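Local coordinates for cellulose binding domain-containing protein (PDB 4B96), which probably binds cellulose through this calcium-containing family 3b carbohydrate-binding module, the C-terminal part of a longer membrane protein of a biomass-sensing system, at residues I21-V26 with A101-A106; Y45-Y50 with D80-Y85. All coordinates share one frame; numbering follows the deposited sequence.

Interaction 1 of 2, residues I21-V26 with A101-A106; sequences IRWDFV and AWVFGA
The indole of W23 lies flat against the backbone of G105. The CA of G105 sits 3.9 Å from the centroid of the six-membered ring, and the absence of a side chain is what admits the ring so close to the main chain. At the indole's edge, in plane, comes CG1 of V103, 3.7 Å from CZ3 of W23. Two residues further along, the F25 ring takes V103 over a face, with CB of V103 4.0 Å from the ring centroid; F25 CG is wedged between its own backbone N and carbonyl carbon (chi1 60°), which folds the ring back alongside the valine. W102 receives V26 in the same fashion but on the other face of the sheet: CG2 of V26 rests over the six-membered ring, 3.4 Å from CE3 of W102. The D24 carboxylate is nearly parallel to the F104 ring, planes 4° apart, and places OD2 near CB of F104 and beside the ring atom CG.

D24 also replaces backbone pairing where strand 20-29 is interrupted. Its OD1 accepts the N-H of G105 at 2.9 Å on one face of the carboxylate, and NE of R22 from the opposite face. The salt bridge from NH2 of R22 to OD2 of D24 (2.9 Å) holds the group from its other oxygen, while NE of R22 and N of W23 add weak bonds to O of G105. Regular antiparallel pairing resumes at F25 and V103, whose two backbone bonds are F25 N to V103 O, 2.9 Å, and V103 N to F25 O, 2.8 Å. W23, F25 and V103 face L86, V88 and F90 of strand 83-90, so the pair forms part of the interior of the beta sandwich with jelly-roll topology of CBM3 modules.

Interaction 2 of 2, residues Y45-Y50 with D80-Y85; sequences YFKDDY and DSSHKY. With CA (calcium ion), chain E.
F46 and K84 form the hydrogen-bonded pair at the end of an antiparallel strand pair in the beta sandwich, beside its calcium site. Their backbones exchange two bonds, and the F46 ring carries CB of K84 over one face, 4.2 Å from the ring centroid. Beyond CG the K84 chain runs fully extended, which takes NZ past the end of strand 40-47 to O of D48, 2.9 Å away and approached from above the carbonyl plane. Waters 1 and 3 also accept from this ammonium; water 1 passes the link on to OD2 of D48 and O of Y50. On the other face of the sheet Y45 and Y85 lie side by side, CD1 of Y45 3.7 Å from CB of Y85, with the ring planes 61° apart.

Past the strand ends, N of D48 donates to O of S82 at 2.8 Å, in the carbonyl plane and on a lone pair. That acceptor belongs to a type I turn, D80 to H83, whose S81 hydroxyl donates to the syn lone pair of OD1 of D49 (2.8 Å). K47 crosses the H83 ring obliquely, CG over a face and CE 3.7 Å from CE1 of H83.

The next shell fixes the loop itself. OD2 of D48 accepts from N of Y50, closing an Asx turn, while OD1 of D48 forms a salt bridge with R109 and takes a bond from water 2. This water is a calcium ligand, so D48 stands in the second shell of the metal. N116, D119 and D120 supply the remaining protein ligands, with waters 4 and 5 also bound. From the strand end itself the ion is gripped by the backbone O of K47, 2.2 Å from the calcium.

In the fold
The two contacts belong to the two sheets of the sandwich: interaction 1 joins strands 20-29 and 100-109, interaction 2 strands 40-47 and 83-90. Along the chain they are nested, 21-26, 45-50, 80-85 and then 101-106, so that the inner pair lies within the loop closed by the outer one. Their centres are about 19 Å apart, and their nearest atoms about 4 Å apart, without touching. The two sheets pack face to face: I21 and W23 reach Y44 of strand 40-47, and F46 reaches I107 of strand 100-109. Interaction 2 supplies a calcium ligand through K47 and interaction 1 borders the site through I21; D120 touches both I21 and F46, so the metal loop lies against both sheets.

Interaction 1 of 2, residues I21-V26 with A101-A106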
ATOM      1  N   ILE A  21       7.125 -20.200 -10.067  1.00 20.88           N
ATOM      2  CA  ILE A  21       6.922 -19.116  -9.156  1.00 18.08           C
ATOM      3  C   ILE A  21       5.535 -19.326  -8.527  1.00 22.77           C
ATOM      4  O   ILE A  21       4.564 -19.563  -9.258  1.00 18.23           O
ATOM      5  CB  ILE A  21       6.986 -17.759  -9.904  1.00 18.55           C
ATOM      6  CG1 ILE A  21       8.468 -17.439 -10.223  1.00 21.18           C
ATOM      7  CG2 ILE A  21       6.361 -16.617  -8.998  1.00 15.62           C
ATOM      8  CD1 ILE A  21       8.616 -16.170 -11.144  1.00 20.34           C
ATOM      9  N   ARG A  22       5.432 -19.303  -7.194  1.00 20.20           N
ATOM     10  CA  ARG A  22       4.105 -19.487  -6.565  1.00 19.78           C
ATOM     11  C   ARG A  22       3.521 -18.156  -6.180  1.00 20.75           C
ATOM     12  O   ARG A  22       4.122 -17.408  -5.385  1.00 20.75           O
ATOM     13  CB  ARG A  22       4.201 -20.424  -5.358  1.00 17.77           C
ATOM     14  CG  ARG A  22       4.646 -21.814  -5.815  1.00 20.54           C
ATOM     15  CD  ARG A  22       3.458 -22.556  -6.536  1.00 24.00           C
ATOM     16  NE  ARG A  22       2.286 -22.747  -5.673  1.00 22.98           N
ATOM     17  CZ  ARG A  22       2.151 -23.762  -4.840  1.00 22.52           C
ATOM     18  NH1 ARG A  22       3.105 -24.683  -4.764  1.00 21.01           N
ATOM     19  NH2 ARG A  22       1.073 -23.845  -4.056  1.00 23.08           N
ATOM     20  N   TRP A  23       2.395 -17.808  -6.782  1.00 21.02           N
ATOM     21  CA  TRP A  23       1.787 -16.514  -6.473  1.00 17.61           C
ATOM     22  C   TRP A  23       0.698 -16.605  -5.388  1.00 16.94           C
ATOM     23  O   TRP A  23      -0.047 -15.634  -5.172  1.00 18.68           O
ATOM     24  CB  TRP A  23       1.253 -15.904  -7.752  1.00 18.77           C
ATOM     25  CG  TRP A  23       0.482 -16.914  -8.656  1.00 17.05           C
ATOM     26  CD1 TRP A  23       0.974 -17.615  -9.765  1.00 16.43           C
ATOM     27  CD2 TRP A  23      -0.880 -17.312  -8.496  1.00 18.50           C
ATOM     28  NE1 TRP A  23      -0.046 -18.388 -10.306  1.00 19.10           N
ATOM     29  CE2 TRP A  23      -1.179 -18.238  -9.528  1.00 19.50           C
ATOM     30  CE3 TRP A  23      -1.888 -16.971  -7.570  1.00 17.11           C
ATOM     31  CZ2 TRP A  23      -2.446 -18.825  -9.655  1.00 19.82           C
ATOM     32  CZ3 TRP A  23      -3.146 -17.541  -7.694  1.00 18.33           C
ATOM     33  CH2 TRP A  23      -3.417 -18.473  -8.744  1.00 20.86           C
ATOM     34  N   ASP A  24       0.579 -17.758  -4.722  1.00 15.72           N
ATOM     35  CA  ASP A  24      -0.567 -18.022  -3.808  1.00 15.90           C
ATOM     36  C   ASP A  24      -0.940 -16.848  -2.902  1.00 19.83           C
ATOM     37  O   ASP A  24      -0.064 -16.292  -2.159  1.00 18.38           O
ATOM     38  CB  ASP A  24      -0.230 -19.114  -2.813  1.00 17.49           C
ATOM     39  CG  ASP A  24       0.092 -20.450  -3.495  1.00 26.04           C
ATOM     40  OD1 ASP A  24       0.316 -20.467  -4.742  1.00 26.15           O
ATOM     41  OD2 ASP A  24       0.123 -21.449  -2.754  1.00 26.39           O
ATOM     42  N   PHE A  25      -2.221 -16.539  -2.863  1.00 18.65           N
ATOM     43  CA  PHE A  25      -2.679 -15.455  -2.008  1.00 17.00           C
ATOM     44  C   PHE A  25      -4.016 -15.759  -1.367  1.00 20.13           C
ATOM     45  O   PHE A  25      -4.759 -16.668  -1.812  1.00 19.64           O
ATOM     46  CB  PHE A  25      -2.739 -14.133  -2.769  1.00 12.04           C
ATOM     47  CG  PHE A  25      -3.668 -14.139  -3.963  1.00 16.33           C
ATOM     48  CD1 PHE A  25      -5.022 -13.804  -3.809  1.00 16.83           C
ATOM     49  CD2 PHE A  25      -3.159 -14.374  -5.265  1.00 15.81           C
ATOM     50  CE1 PHE A  25      -5.889 -13.773  -4.907  1.00 18.34           C
ATOM     51  CE2 PHE A  25      -4.013 -14.318  -6.385  1.00 18.28           C
ATOM     52  CZ  PHE A  25      -5.397 -14.061  -6.194  1.00 17.26           C
ATOM     53  N   VAL A  26      -4.283 -15.003  -0.303  1.00 19.23           N
ATOM     54  CA  VAL A  26      -5.582 -15.013   0.344  1.00 18.19           C
ATOM     55  C   VAL A  26      -6.075 -13.570   0.367  1.00 18.84           C
ATOM     56  O   VAL A  26      -5.379 -12.668   0.814  1.00 21.55           O
ATOM     57  CB  VAL A  26      -5.473 -15.501   1.807  1.00 18.32           C
ATOM     58  CG1 VAL A  26      -6.877 -15.507   2.486  1.00 24.44           C
ATOM     59  CG2 VAL A  26      -4.838 -16.896   1.845  1.00 22.04           C
ATOM     60  N   ALA A 101     -10.956 -15.339   0.345  1.00 21.96           N
ATOM     61  CA  ALA A 101     -10.855 -16.181  -0.854  1.00 23.16           C
ATOM     62  C   ALA A 101      -9.420 -16.725  -0.825  1.00 20.92           C
ATOM     63  O   ALA A 101      -8.454 -15.926  -0.745  1.00 21.74           O
ATOM     64  CB  ALA A 101     -11.025 -15.323  -2.121  1.00 21.45           C
ATOM     65  N   TRP A 102      -9.259 -18.054  -0.911  1.00 17.92           N
ATOM     66  CA  TRP A 102      -7.898 -18.627  -0.998  1.00 15.74           C
ATOM     67  C   TRP A 102      -7.653 -18.979  -2.444  1.00 19.45           C
ATOM     68  O   TRP A 102      -8.465 -19.670  -3.049  1.00 22.39           O
ATOM     69  CB  TRP A 102      -7.763 -19.915  -0.127  1.00 23.24           C
ATOM     70  CG  TRP A 102      -7.957 -19.650   1.385  1.00 29.83           C
ATOM     71  CD1 TRP A 102      -9.095 -19.233   1.984  1.00 33.82           C
ATOM     72  CD2 TRP A 102      -6.974 -19.752   2.440  1.00 38.40           C
ATOM     73  NE1 TRP A 102      -8.913 -19.097   3.333  1.00 36.71           N
ATOM     74  CE2 TRP A 102      -7.621 -19.409   3.646  1.00 41.39           C
ATOM     75  CE3 TRP A 102      -5.612 -20.122   2.486  1.00 42.43           C
ATOM     76  CZ2 TRP A 102      -6.941 -19.393   4.918  1.00 47.90           C
ATOM     77  CZ3 TRP A 102      -4.932 -20.122   3.764  1.00 44.53           C
ATOM     78  CH2 TRP A 102      -5.603 -19.747   4.945  1.00 46.25           C
ATOM     79  N   VAL A 103      -6.531 -18.519  -3.002  1.00 17.37           N
ATOM     80  CA  VAL A 103      -6.246 -18.777  -4.392  1.00 17.43           C
ATOM     81  C   VAL A 103      -4.791 -19.189  -4.571  1.00 23.45           C
ATOM     82  O   VAL A 103      -3.902 -18.354  -4.361  1.00 23.09           O
ATOM     83  CB  VAL A 103      -6.544 -17.530  -5.291  1.00 19.55           C
ATOM     84  CG1 VAL A 103      -6.715 -17.991  -6.748  1.00 23.40           C
ATOM     85  CG2 VAL A 103      -7.817 -16.776  -4.819  1.00 19.50           C
ATOM     86  N   PHE A 104      -4.531 -20.478  -4.857  1.00 20.83           N
ATOM     87  CA  PHE A 104      -3.145 -20.962  -4.947  1.00 18.35           C
ATOM     88  C   PHE A 104      -2.830 -21.358  -6.387  1.00 18.10           C
ATOM     89  O   PHE A 104      -3.676 -21.897  -7.088  1.00 18.64           O
ATOM     90  CB  PHE A 104      -2.886 -22.249  -4.145  1.00 19.41           C
ATOM     91  CG  PHE A 104      -3.225 -22.138  -2.691  1.00 26.76           C
ATOM     92  CD1 PHE A 104      -3.599 -20.932  -2.132  1.00 32.65           C
ATOM     93  CD2 PHE A 104      -3.171 -23.249  -1.882  1.00 33.91           C
ATOM     94  CE1 PHE A 104      -3.923 -20.845  -0.767  1.00 33.98           C
ATOM     95  CE2 PHE A 104      -3.506 -23.147  -0.532  1.00 36.05           C
ATOM     96  CZ  PHE A 104      -3.900 -21.957   0.004  1.00 30.86           C
ATOM     97  N   GLY A 105      -1.606 -21.111  -6.824  1.00 19.74           N
ATOM     98  CA  GLY A 105      -1.213 -21.608  -8.136  1.00 18.57           C
ATOM     99  C   GLY A 105       0.188 -21.170  -8.463  1.00 19.94           C
ATOM    100  O   GLY A 105       0.897 -20.631  -7.612  1.00 19.50           O
ATOM    101  N   ALA A 106       0.580 -21.413  -9.710  1.00 20.23           N
ATOM    102  CA  ALA A 106       1.943 -21.204 -10.126  1.00 19.25           C
ATOM    103  C   ALA A 106       1.981 -20.556 -11.510  1.00 22.83           C
ATOM    104  O   ALA A 106       1.000 -20.632 -12.294  1.00 20.51           O
ATOM    105  CB  ALA A 106       2.676 -22.588 -10.164  1.00 15.60           C
TER

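Interaction 2 of 2, residues Y45-Y50 with D80-Y85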
ATOM      1  N   TYR A  45       4.343  -9.139  -9.296  1.00 16.70           N
ATOM      2  CA  TYR A  45       5.363  -8.503 -10.137  1.00 16.14           C
ATOM      3  C   TYR A  45       6.621  -9.312 -10.167  1.00 18.80           C
ATOM      4  O   TYR A  45       7.138  -9.712  -9.103  1.00 16.45           O
ATOM      5  CB  TYR A  45       5.720  -7.150  -9.567  1.00 15.55           C
ATOM      6  CG  TYR A  45       4.520  -6.254  -9.587  1.00 18.84           C
ATOM      7  CD1 TYR A  45       4.260  -5.465 -10.707  1.00 19.17           C
ATOM      8  CD2 TYR A  45       3.669  -6.189  -8.489  1.00 19.28           C
ATOM      9  CE1 TYR A  45       3.168  -4.675 -10.762  1.00 22.03           C
ATOM     10  CE2 TYR A  45       2.550  -5.332  -8.507  1.00 20.43           C
ATOM     11  CZ  TYR A  45       2.306  -4.610  -9.641  1.00 22.96           C
ATOM     12  OH  TYR A  45       1.216  -3.789  -9.723  1.00 22.76           O
ATOM     13  N   PHE A  46       7.146  -9.527 -11.375  1.00 18.58           N
ATOM     14  CA  PHE A  46       8.385 -10.277 -11.520  1.00 20.23           C
ATOM     15  C   PHE A  46       9.191  -9.785 -12.715  1.00 22.39           C
ATOM     16  O   PHE A  46       8.687  -9.048 -13.600  1.00 21.59           O
ATOM     17  CB  PHE A  46       8.091 -11.775 -11.585  1.00 16.32           C
ATOM     18  CG  PHE A  46       7.357 -12.198 -12.831  1.00 17.51           C
ATOM     19  CD1 PHE A  46       5.952 -12.032 -12.950  1.00 18.34           C
ATOM     20  CD2 PHE A  46       8.053 -12.807 -13.899  1.00 20.97           C
ATOM     21  CE1 PHE A  46       5.248 -12.442 -14.096  1.00 19.32           C
ATOM     22  CE2 PHE A  46       7.339 -13.226 -15.063  1.00 20.70           C
ATOM     23  CZ  PHE A  46       5.963 -13.022 -15.178  1.00 19.15           C
ATOM     24  N   LYS A  47      10.475 -10.114 -12.699  1.00 17.64           N
ATOM     25  CA  LYS A  47      11.355  -9.700 -13.797  1.00 20.61           C
ATOM     26  C   LYS A  47      11.790 -10.980 -14.508  1.00 21.42           C
ATOM     27  O   LYS A  47      12.429 -11.827 -13.905  1.00 20.69           O
ATOM     28  CB  LYS A  47      12.577  -8.993 -13.220  1.00 18.99           C
ATOM     29  CG  LYS A  47      13.518  -8.400 -14.297  1.00 24.54           C
ATOM     30  CD  LYS A  47      14.668  -7.627 -13.596  1.00 28.83           C
ATOM     31  CE  LYS A  47      15.554  -6.840 -14.592  1.00 37.50           C
ATOM     32  NZ  LYS A  47      16.246  -7.756 -15.502  1.00 43.44           N
ATOM     33  N   ASP A  48      11.489 -11.124 -15.791  1.00 18.52           N
ATOM     34  CA  ASP A  48      11.897 -12.336 -16.493  1.00 20.99           C
ATOM     35  C   ASP A  48      11.735 -12.090 -17.985  1.00 20.75           C
ATOM     36  O   ASP A  48      10.866 -11.337 -18.403  1.00 23.78           O
ATOM     37  CB  ASP A  48      11.026 -13.501 -16.054  1.00 21.29           C
ATOM     38  CG  ASP A  48      11.577 -14.826 -16.536  1.00 25.04           C
ATOM     39  OD1 ASP A  48      12.590 -15.285 -15.957  1.00 27.65           O
ATOM     40  OD2 ASP A  48      10.995 -15.382 -17.503  1.00 24.70           O
ATOM     41  N   ASP A  49      12.580 -12.690 -18.786  1.00 19.47           N
ATOM     42  CA  ASP A  49      12.592 -12.371 -20.223  1.00 18.72           C
ATOM     43  C   ASP A  49      12.125 -13.539 -21.114  1.00 24.26           C
ATOM     44  O   ASP A  49      12.316 -13.507 -22.337  1.00 28.62           O
ATOM     45  CB  ASP A  49      13.983 -11.889 -20.598  1.00 21.07           C
ATOM     46  CG  ASP A  49      13.978 -10.424 -21.103  1.00 36.92           C
ATOM     47  OD1 ASP A  49      12.892  -9.879 -21.490  1.00 37.19           O
ATOM     48  OD2 ASP A  49      15.078  -9.843 -21.171  1.00 34.83           O
ATOM     49  N   TYR A  50      11.506 -14.566 -20.505  1.00 21.82           N
ATOM     50  CA  TYR A  50      10.959 -15.664 -21.288  1.00 24.54           C
ATOM     51  C   TYR A  50       9.498 -15.302 -21.706  1.00 27.18           C
ATOM     52  O   TYR A  50       8.650 -15.098 -20.856  1.00 26.28           O
ATOM     53  CB  TYR A  50      10.961 -16.995 -20.483  1.00 21.95           C
ATOM     54  CG  TYR A  50      10.686 -18.164 -21.405  1.00 23.31           C
ATOM     55  CD1 TYR A  50      11.674 -18.624 -22.273  1.00 22.06           C
ATOM     56  CD2 TYR A  50       9.445 -18.779 -21.429  1.00 23.07           C
ATOM     57  CE1 TYR A  50      11.449 -19.645 -23.149  1.00 25.09           C
ATOM     58  CE2 TYR A  50       9.197 -19.839 -22.285  1.00 23.56           C
ATOM     59  CZ  TYR A  50      10.198 -20.259 -23.152  1.00 25.92           C
ATOM     60  OH  TYR A  50       9.976 -21.275 -24.014  1.00 25.01           O
ATOM     61  N   ASP A  80      11.314  -1.926 -20.000  1.00 72.28           N
ATOM     62  CA  ASP A  80      12.053  -2.934 -20.746  1.00 70.49           C
ATOM     63  C   ASP A  80      11.265  -4.243 -20.714  1.00 59.41           C
ATOM     64  O   ASP A  80      10.464  -4.457 -19.799  1.00 58.93           O
ATOM     65  CB  ASP A  80      13.546  -3.025 -20.347  1.00 78.34           C
ATOM     66  CG  ASP A  80      13.784  -3.826 -19.079  1.00 83.51           C
ATOM     67  OD1 ASP A  80      12.807  -4.086 -18.338  1.00 83.49           O
ATOM     68  OD2 ASP A  80      14.966  -4.178 -18.831  1.00 85.82           O
ATOM     69  N   SER A  81      11.471  -5.078 -21.727  1.00 47.00           N
ATOM     70  CA  SER A  81      10.764  -6.346 -21.867  1.00 40.33           C
ATOM     71  C   SER A  81      10.703  -7.225 -20.603  1.00 33.98           C
ATOM     72  O   SER A  81       9.747  -7.964 -20.405  1.00 39.37           O
ATOM     73  CB  SER A  81      11.332  -7.151 -23.054  1.00 38.79           C
ATOM     74  OG  SER A  81      12.718  -7.493 -22.899  1.00 41.63           O
ATOM     75  N   SER A  82      11.699  -7.118 -19.730  0.89 29.92           N
ATOM     76  CA  SER A  82      11.787  -8.063 -18.616  0.89 25.17           C
ATOM     77  C   SER A  82      10.883  -7.736 -17.421  0.89 23.71           C
ATOM     78  O   SER A  82      10.561  -8.617 -16.639  0.89 21.30           O
ATOM     79  CB  SER A  82      13.249  -8.146 -18.191  0.89 28.50           C
ATOM     80  OG  SER A  82      13.647  -6.947 -17.592  0.89 30.05           O
ATOM     81  N   HIS A  83      10.450  -6.482 -17.288  1.00 22.05           N
ATOM     82  CA  HIS A  83       9.607  -6.074 -16.118  1.00 23.08           C
ATOM     83  C   HIS A  83       8.137  -6.329 -16.351  1.00 21.46           C
ATOM     84  O   HIS A  83       7.522  -5.727 -17.226  1.00 22.39           O
ATOM     85  CB  HIS A  83       9.856  -4.594 -15.781  1.00 25.29           C
ATOM     86  CG  HIS A  83      11.207  -4.346 -15.190  1.00 30.47           C
ATOM     87  ND1 HIS A  83      12.314  -4.073 -15.959  1.00 36.11           N
ATOM     88  CD2 HIS A  83      11.644  -4.390 -13.904  1.00 35.14           C
ATOM     89  CE1 HIS A  83      13.368  -3.907 -15.175  1.00 36.26           C
ATOM     90  NE2 HIS A  83      12.988  -4.105 -13.925  1.00 38.96           N
ATOM     91  N   LYS A  84       7.582  -7.251 -15.582  1.00 18.65           N
ATOM     92  CA  LYS A  84       6.273  -7.819 -15.905  1.00 18.79           C
ATOM     93  C   LYS A  84       5.442  -7.938 -14.648  1.00 19.66           C
ATOM     94  O   LYS A  84       5.959  -7.821 -13.529  1.00 19.47           O
ATOM     95  CB  LYS A  84       6.471  -9.269 -16.450  1.00 18.92           C
ATOM     96  CG  LYS A  84       7.109  -9.240 -17.896  1.00 25.00           C
ATOM     97  CD  LYS A  84       7.448 -10.617 -18.341  1.00 22.10           C
ATOM     98  CE  LYS A  84       8.117 -10.531 -19.718  1.00 27.39           C
ATOM     99  NZ  LYS A  84       8.530 -11.877 -20.067  1.00 27.82           N
ATOM    100  N   TYR A  85       4.167  -8.238 -14.849  1.00 18.10           N
ATOM    101  CA  TYR A  85       3.332  -8.768 -13.778  1.00 18.35           C
ATOM    102  C   TYR A  85       2.421  -9.834 -14.325  1.00 16.93           C
ATOM    103  O   TYR A  85       1.993  -9.793 -15.460  1.00 17.46           O
ATOM    104  CB  TYR A  85       2.499  -7.679 -13.062  1.00 16.77           C
ATOM    105  CG  TYR A  85       1.646  -6.789 -13.973  1.00 20.25           C
ATOM    106  CD1 TYR A  85       0.331  -7.157 -14.312  1.00 18.69           C
ATOM    107  CD2 TYR A  85       2.150  -5.595 -14.470  1.00 24.82           C
ATOM    108  CE1 TYR A  85      -0.489  -6.358 -15.124  1.00 20.02           C
ATOM    109  CE2 TYR A  85       1.344  -4.767 -15.302  1.00 26.25           C
ATOM    110  CZ  TYR A  85       0.018  -5.169 -15.603  1.00 24.40           C
ATOM    111  OH  TYR A  85      -0.775  -4.382 -16.386  1.00 25.37           O
TER
HETATM  112 CA    CA E1155      13.394 -12.913 -12.191  1.00 25.95          CA
HETATM  113  O   HOH W   1       8.674 -14.087 -18.410  1.00 31.83           O
HETATM  114  O   HOH W   2      13.849 -14.771 -13.779  1.00 20.90           O
HETATM  115  O   HOH W   3      10.052 -11.110 -22.286  1.00 33.59           O
HETATM  116  O   HOH W   4      11.502 -14.337 -12.152  1.00 21.63           O
HETATM  117  O   HOH W   5      15.451 -12.174 -13.599  1.00 27.04           O